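Local coordinates for protein WZI (Escherichia coli, PDB 2YNK) that is an outer membrane beta-barrel lectin that binds carbohydrate and takes part in the assembly of the group 1 capsule on the cell surface, at residues F100-G104 / E105-V109; L14-L17 / S18-V22. One frame throughout, in Å; residues are numbered along the deposited sequence.

Contact 1 of 2, residues F100-G104 / E105-V109; sequences FNNSG and EWWDV. With D12 (dodecane), chain D; OCT (N-octane), chain L.
The indole of W107 lies back across the neighbouring strand, with CA of G104 3.4 Å from the centre of its six-membered ring and directly over it, a CH-pi contact. CG of W107 sits between its backbone N and carbonyl carbon (chi1 78°), which folds the ring over 100-104. At the ring's edge NE1 of W107 gives a nearly straight hydrogen bond of 3.0 Å to OD1 of N102; the oxygen lies in the indole plane, and the amide is turned 23° from it. This bond limits how far the indole can rotate. Dodecane runs over the opposite face, C3 lying 3.8 Å from CD1 of W107, and continues past CG2 of V109. In the turn, C3 of n-octane lies over one face of W106, 3.8 Å from CE3 of W106. On the other side of the sheet, CB of S103 meets OD1 of D108 at 3.5 Å, while OD2 of D108 is held by K66 and Y133. Backbone bonds set this register, N102 pairing with V109 in both directions. A type I turn from G104 to W107 closes a two-residue beta hairpin joining adjacent antiparallel strands of the barrel, with W106 and W107 against hydrocarbon chains.

Contact 2 of 2, residues L14-L17 / S18-V22; sequences LAWL and SDRGV
S18 N donates to L14 O at 2.9 Å and D19 N to A15 O at 3.0 Å, and the next bond of the same helical series, R20 N to W16 O, is longer at 3.2 Å. Beyond them the helix ends. G21, with its positive phi of 75°, turns the chain in a Schellman motif; its N bonds to O of S18, and N of V22 makes a weak bond of 3.0 Å back to O of L17. Alongside the cap, the side chains of W16 and R20 point the same way. CD of R20 stands over the face of the six-membered ring of W16, 3.3 Å from its centroid, in a CH-pi contact. The arginine chain bends at chi3 (66°), and its guanidinium ends up 21° from the plane of the indole, with NE 3.5 Å from CH2 of W16. Both polar ends are tied outside the turn: NE of R20 forms a salt bridge with E51 of helix 49-65 and its NH1 bonds to O of H315, while NE1 of W16 donates to O of H316. On the flank next to helix 49-65, CD2 of L17 meets CG1 of V22 at 3.9 Å, the apolar contact between the last turn and the residue after the glycine that commonly accompanies a Schellman motif, and V54 packs against both W16 and L17. D19 reaches the barrel wall through K276 and S288. The helix terminus is therefore secured by main-chain bonds, whereas R20 lays its aliphatic part on the indole within the turn and pairs its charge with E51 outside it, one side chain serving both apolar packing and ion pairing.

Contacts 1 and 2 illustrate how one chain uses tryptophan in two environments. Their centres are about 27 Å apart and their nearest atoms about 14 Å, so they do not touch, and contact 2 is complete before contact 1 begins in the sequence. In contact 1, W107 on its strand and W106 in the turn meet dodecane and n-octane, which probably occupy positions of membrane lipid; W107 and V109 line the dodecane pocket with G134, V136 and L143. In contact 2, W16 projects from helix 8-19 and packs against helix 49-65 and barrel strand 322-331, its side chain about 12 Å from a bound dodecane. The N-terminal region also approaches contact 1, since A1 bonds to S103.

Contact 1 of 2, residues F100-G104 / E105-V109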
loop_
_atom_site.group_PDB
_atom_site.type_symbol
_atom_site.label_atom_id
_atom_site.label_comp_id
_atom_site.label_asym_id
_atom_site.label_seq_id
_atom_site.Cartn_x
_atom_site.Cartn_y
_atom_site.Cartn_z
ATOM N N PHE A 100 1.576 -3.567 -21.361
ATOM C CA PHE A 100 2.337 -2.705 -22.255
ATOM C C PHE A 100 2.597 -1.374 -21.560
ATOM O O PHE A 100 1.662 -0.736 -21.088
ATOM C CB PHE A 100 1.575 -2.454 -23.560
ATOM C CG PHE A 100 2.175 -1.355 -24.410
ATOM C CD1 PHE A 100 3.339 -1.579 -25.150
ATOM C CD2 PHE A 100 1.589 -0.083 -24.458
ATOM C CE1 PHE A 100 3.892 -0.568 -25.925
ATOM C CE2 PHE A 100 2.145 0.928 -25.236
ATOM C CZ PHE A 100 3.296 0.684 -25.969
ATOM N N ASN A 101 3.859 -0.956 -21.526
ATOM C CA ASN A 101 4.281 0.273 -20.843
ATOM C C ASN A 101 4.904 1.279 -21.777
ATOM O O ASN A 101 5.684 0.923 -22.643
ATOM C CB ASN A 101 5.334 -0.039 -19.789
ATOM C CG ASN A 101 4.740 -0.576 -18.516
ATOM O OD1 ASN A 101 3.754 -0.044 -18.013
ATOM N ND2 ASN A 101 5.352 -1.622 -17.971
ATOM N N ASN A 102 4.573 2.544 -21.574
ATOM C CA ASN A 102 5.250 3.625 -22.257
ATOM C C ASN A 102 5.106 4.939 -21.513
ATOM O O ASN A 102 3.999 5.353 -21.169
ATOM C CB ASN A 102 4.723 3.795 -23.669
ATOM C CG ASN A 102 5.668 4.596 -24.529
ATOM O OD1 ASN A 102 5.500 5.802 -24.712
ATOM N ND2 ASN A 102 6.699 3.932 -25.025
ATOM N N SER A 103 6.230 5.603 -21.278
ATOM C CA SER A 103 6.211 6.845 -20.528
ATOM C C SER A 103 7.306 7.767 -20.991
ATOM O O SER A 103 8.323 7.310 -21.510
ATOM C CB SER A 103 6.402 6.549 -19.049
ATOM O OG SER A 103 7.612 5.852 -18.849
ATOM N N GLY A 104 7.086 9.063 -20.793
ATOM C CA GLY A 104 8.103 10.072 -21.038
ATOM C C GLY A 104 7.999 11.272 -20.115
ATOM O O GLY A 104 7.273 11.258 -19.123
ATOM N N GLU A 105 8.753 12.313 -20.453
ATOM C CA GLU A 105 8.748 13.582 -19.731
ATOM C C GLU A 105 7.362 13.959 -19.162
ATOM O O GLU A 105 7.247 14.293 -17.985
ATOM C CB GLU A 105 9.288 14.680 -20.666
ATOM C CG GLU A 105 9.022 16.122 -20.241
ATOM C CD GLU A 105 9.618 16.464 -18.895
ATOM O OE1 GLU A 105 10.662 15.876 -18.547
ATOM O OE2 GLU A 105 9.042 17.323 -18.188
ATOM N N TRP A 106 6.319 13.888 -19.986
ATOM C CA TRP A 106 4.994 14.349 -19.568
ATOM C C TRP A 106 3.906 13.305 -19.662
ATOM O O TRP A 106 2.728 13.655 -19.611
ATOM C CB TRP A 106 4.591 15.589 -20.370
ATOM C CG TRP A 106 4.552 15.355 -21.860
ATOM C CD1 TRP A 106 5.603 15.473 -22.756
ATOM C CD2 TRP A 106 3.404 14.934 -22.680
ATOM N NE1 TRP A 106 5.201 15.172 -24.030
ATOM C CE2 TRP A 106 3.899 14.842 -24.056
ATOM C CE3 TRP A 106 2.069 14.642 -22.424
ATOM C CZ2 TRP A 106 3.081 14.471 -25.108
ATOM C CZ3 TRP A 106 1.251 14.266 -23.497
ATOM C CH2 TRP A 106 1.748 14.181 -24.805
ATOM N N TRP A 107 4.263 12.025 -19.767
ATOM C CA TRP A 107 3.254 10.979 -19.909
ATOM C C TRP A 107 3.652 9.643 -19.349
ATOM O O TRP A 107 4.833 9.311 -19.305
ATOM C CB TRP A 107 2.852 10.827 -21.370
ATOM C CG TRP A 107 3.822 10.064 -22.228
ATOM C CD1 TRP A 107 3.797 8.711 -22.531
ATOM C CD2 TRP A 107 4.977 10.590 -22.949
ATOM N NE1 TRP A 107 4.835 8.369 -23.355
ATOM C CE2 TRP A 107 5.581 9.450 -23.646
ATOM C CE3 TRP A 107 5.560 11.847 -23.081
ATOM C CZ2 TRP A 107 6.718 9.590 -24.436
ATOM C CZ3 TRP A 107 6.698 11.975 -23.881
ATOM C CH2 TRP A 107 7.263 10.871 -24.543
ATOM N N ASP A 108 2.652 8.861 -18.936
ATOM C CA ASP A 108 2.861 7.511 -18.418
ATOM C C ASP A 108 1.665 6.664 -18.827
ATOM O O ASP A 108 0.527 6.961 -18.445
ATOM C CB ASP A 108 2.969 7.555 -16.894
ATOM C CG ASP A 108 3.444 6.239 -16.276
ATOM O OD1 ASP A 108 3.786 5.284 -17.011
ATOM O OD2 ASP A 108 3.483 6.177 -15.021
ATOM N N VAL A 109 1.914 5.617 -19.605
ATOM C CA VAL A 109 0.854 4.715 -20.029
ATOM C C VAL A 109 1.193 3.286 -19.645
ATOM O O VAL A 109 2.244 2.774 -20.026
ATOM C CB VAL A 109 0.628 4.796 -21.541
ATOM C CG1 VAL A 109 -0.256 3.649 -22.004
ATOM C CG2 VAL A 109 0.002 6.132 -21.890
HETATM C C1 D12 D . 3.822 9.731 -27.080
HETATM C C2 D12 D . 2.734 10.415 -26.268
HETATM C C3 D12 D . 1.718 9.425 -25.676
HETATM C C4 D12 D . 0.798 10.099 -24.647
HETATM C C5 D12 D . -0.447 9.268 -24.304
HETATM C C6 D12 D . -1.093 9.712 -22.983
HETATM C C7 D12 D . -2.621 9.737 -23.038
HETATM C C8 D12 D . -3.304 9.271 -21.745
HETATM C C9 D12 D . -3.632 10.425 -20.792
HETATM C C10 D12 D . -4.813 10.125 -19.864
HETATM C C11 D12 D . -4.743 10.963 -18.583
HETATM C C12 D12 D . -6.106 11.365 -18.052
HETATM C C1 OCT L . 4.162 19.275 -23.159
HETATM C C2 OCT L . 2.896 19.581 -22.382
HETATM C C3 OCT L . 1.863 18.455 -22.484
HETATM C C4 OCT L . 0.569 18.772 -21.728
HETATM C C5 OCT L . -0.461 17.647 -21.857
HETATM C C6 OCT L . -1.826 18.037 -21.278
HETATM C C7 OCT L . -2.941 17.091 -21.728
HETATM C C8 OCT L . -4.171 17.199 -20.845
#

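Contact 2 of 2, residues L14-L17 / S18-V22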
loop_
_atom_site.group_PDB
_atom_site.type_symbol
_atom_site.label_atom_id
_atom_site.label_comp_id
_atom_site.label_asym_id
_atom_site.label_seq_id
_atom_site.Cartn_x
_atom_site.Cartn_y
_atom_site.Cartn_z
ATOM N N LEU A 14 13.954 1.523 -0.984
ATOM C CA LEU A 14 13.875 2.963 -0.739
ATOM C C LEU A 14 13.845 3.256 0.757
ATOM O O LEU A 14 14.512 4.179 1.223
ATOM C CB LEU A 14 12.628 3.574 -1.393
ATOM C CG LEU A 14 12.596 3.699 -2.919
ATOM C CD1 LEU A 14 11.328 4.424 -3.344
ATOM C CD2 LEU A 14 13.829 4.428 -3.430
ATOM N N ALA A 15 13.068 2.473 1.504
ATOM C CA ALA A 15 12.914 2.686 2.946
ATOM C C ALA A 15 14.231 2.457 3.683
ATOM O O ALA A 15 14.524 3.118 4.680
ATOM C CB ALA A 15 11.825 1.777 3.506
ATOM N N TRP A 16 15.009 1.505 3.188
ATOM C CA TRP A 16 16.325 1.211 3.734
ATOM C C TRP A 16 17.204 2.427 3.562
ATOM O O TRP A 16 17.787 2.928 4.519
ATOM C CB TRP A 16 16.900 -0.011 3.015
ATOM C CG TRP A 16 18.157 -0.614 3.602
ATOM C CD1 TRP A 16 18.252 -1.664 4.506
ATOM C CD2 TRP A 16 19.549 -0.257 3.290
ATOM N NE1 TRP A 16 19.567 -1.951 4.784
ATOM C CE2 TRP A 16 20.391 -1.153 4.081
ATOM C CE3 TRP A 16 20.153 0.679 2.468
ATOM C CZ2 TRP A 16 21.778 -1.084 4.042
ATOM C CZ3 TRP A 16 21.553 0.735 2.429
ATOM C CH2 TRP A 16 22.343 -0.124 3.201
ATOM N N LEU A 17 17.265 2.934 2.336
ATOM C CA LEU A 17 18.093 4.087 2.015
ATOM C C LEU A 17 17.661 5.341 2.785
ATOM O O LEU A 17 18.504 6.128 3.232
ATOM C CB LEU A 17 18.061 4.345 0.502
ATOM C CG LEU A 17 18.776 3.284 -0.341
ATOM C CD1 LEU A 17 18.209 3.235 -1.748
ATOM C CD2 LEU A 17 20.279 3.546 -0.371
ATOM N N SER A 18 16.351 5.513 2.947
ATOM C CA SER A 18 15.800 6.721 3.566
ATOM C C SER A 18 16.072 6.761 5.062
ATOM O O SER A 18 16.462 7.793 5.596
ATOM C CB SER A 18 14.293 6.828 3.295
ATOM O OG SER A 18 13.653 7.723 4.194
ATOM N N ASP A 19 15.871 5.634 5.730
ATOM C CA ASP A 19 16.011 5.577 7.182
ATOM C C ASP A 19 17.468 5.593 7.624
ATOM O O ASP A 19 17.763 5.903 8.766
ATOM C CB ASP A 19 15.308 4.335 7.734
ATOM C CG ASP A 19 13.793 4.457 7.707
ATOM O OD1 ASP A 19 13.258 5.307 6.960
ATOM O OD2 ASP A 19 13.133 3.699 8.444
ATOM N N ARG A 20 18.369 5.249 6.713
ATOM C CA ARG A 20 19.799 5.349 6.951
ATOM C C ARG A 20 20.340 6.711 6.550
ATOM O O ARG A 20 21.537 6.927 6.620
ATOM C CB ARG A 20 20.548 4.279 6.156
ATOM C CG ARG A 20 20.279 2.857 6.615
ATOM C CD ARG A 20 21.068 1.858 5.786
ATOM N NE ARG A 20 22.508 2.004 5.994
ATOM C CZ ARG A 20 23.181 1.533 7.039
ATOM N NH1 ARG A 20 22.559 0.868 8.004
ATOM N NH2 ARG A 20 24.495 1.733 7.124
ATOM N N GLY A 21 19.476 7.619 6.101
ATOM C CA GLY A 21 19.898 8.966 5.731
ATOM C C GLY A 21 20.634 9.109 4.405
ATOM O O GLY A 21 21.084 10.201 4.070
ATOM N N VAL A 22 20.757 8.032 3.640
ATOM C CA VAL A 22 21.409 8.088 2.335
ATOM C C VAL A 22 20.587 8.850 1.300
ATOM O O VAL A 22 21.147 9.387 0.351
ATOM C CB VAL A 22 21.658 6.684 1.781
ATOM C CG1 VAL A 22 22.315 6.760 0.410
ATOM C CG2 VAL A 22 22.493 5.872 2.760
#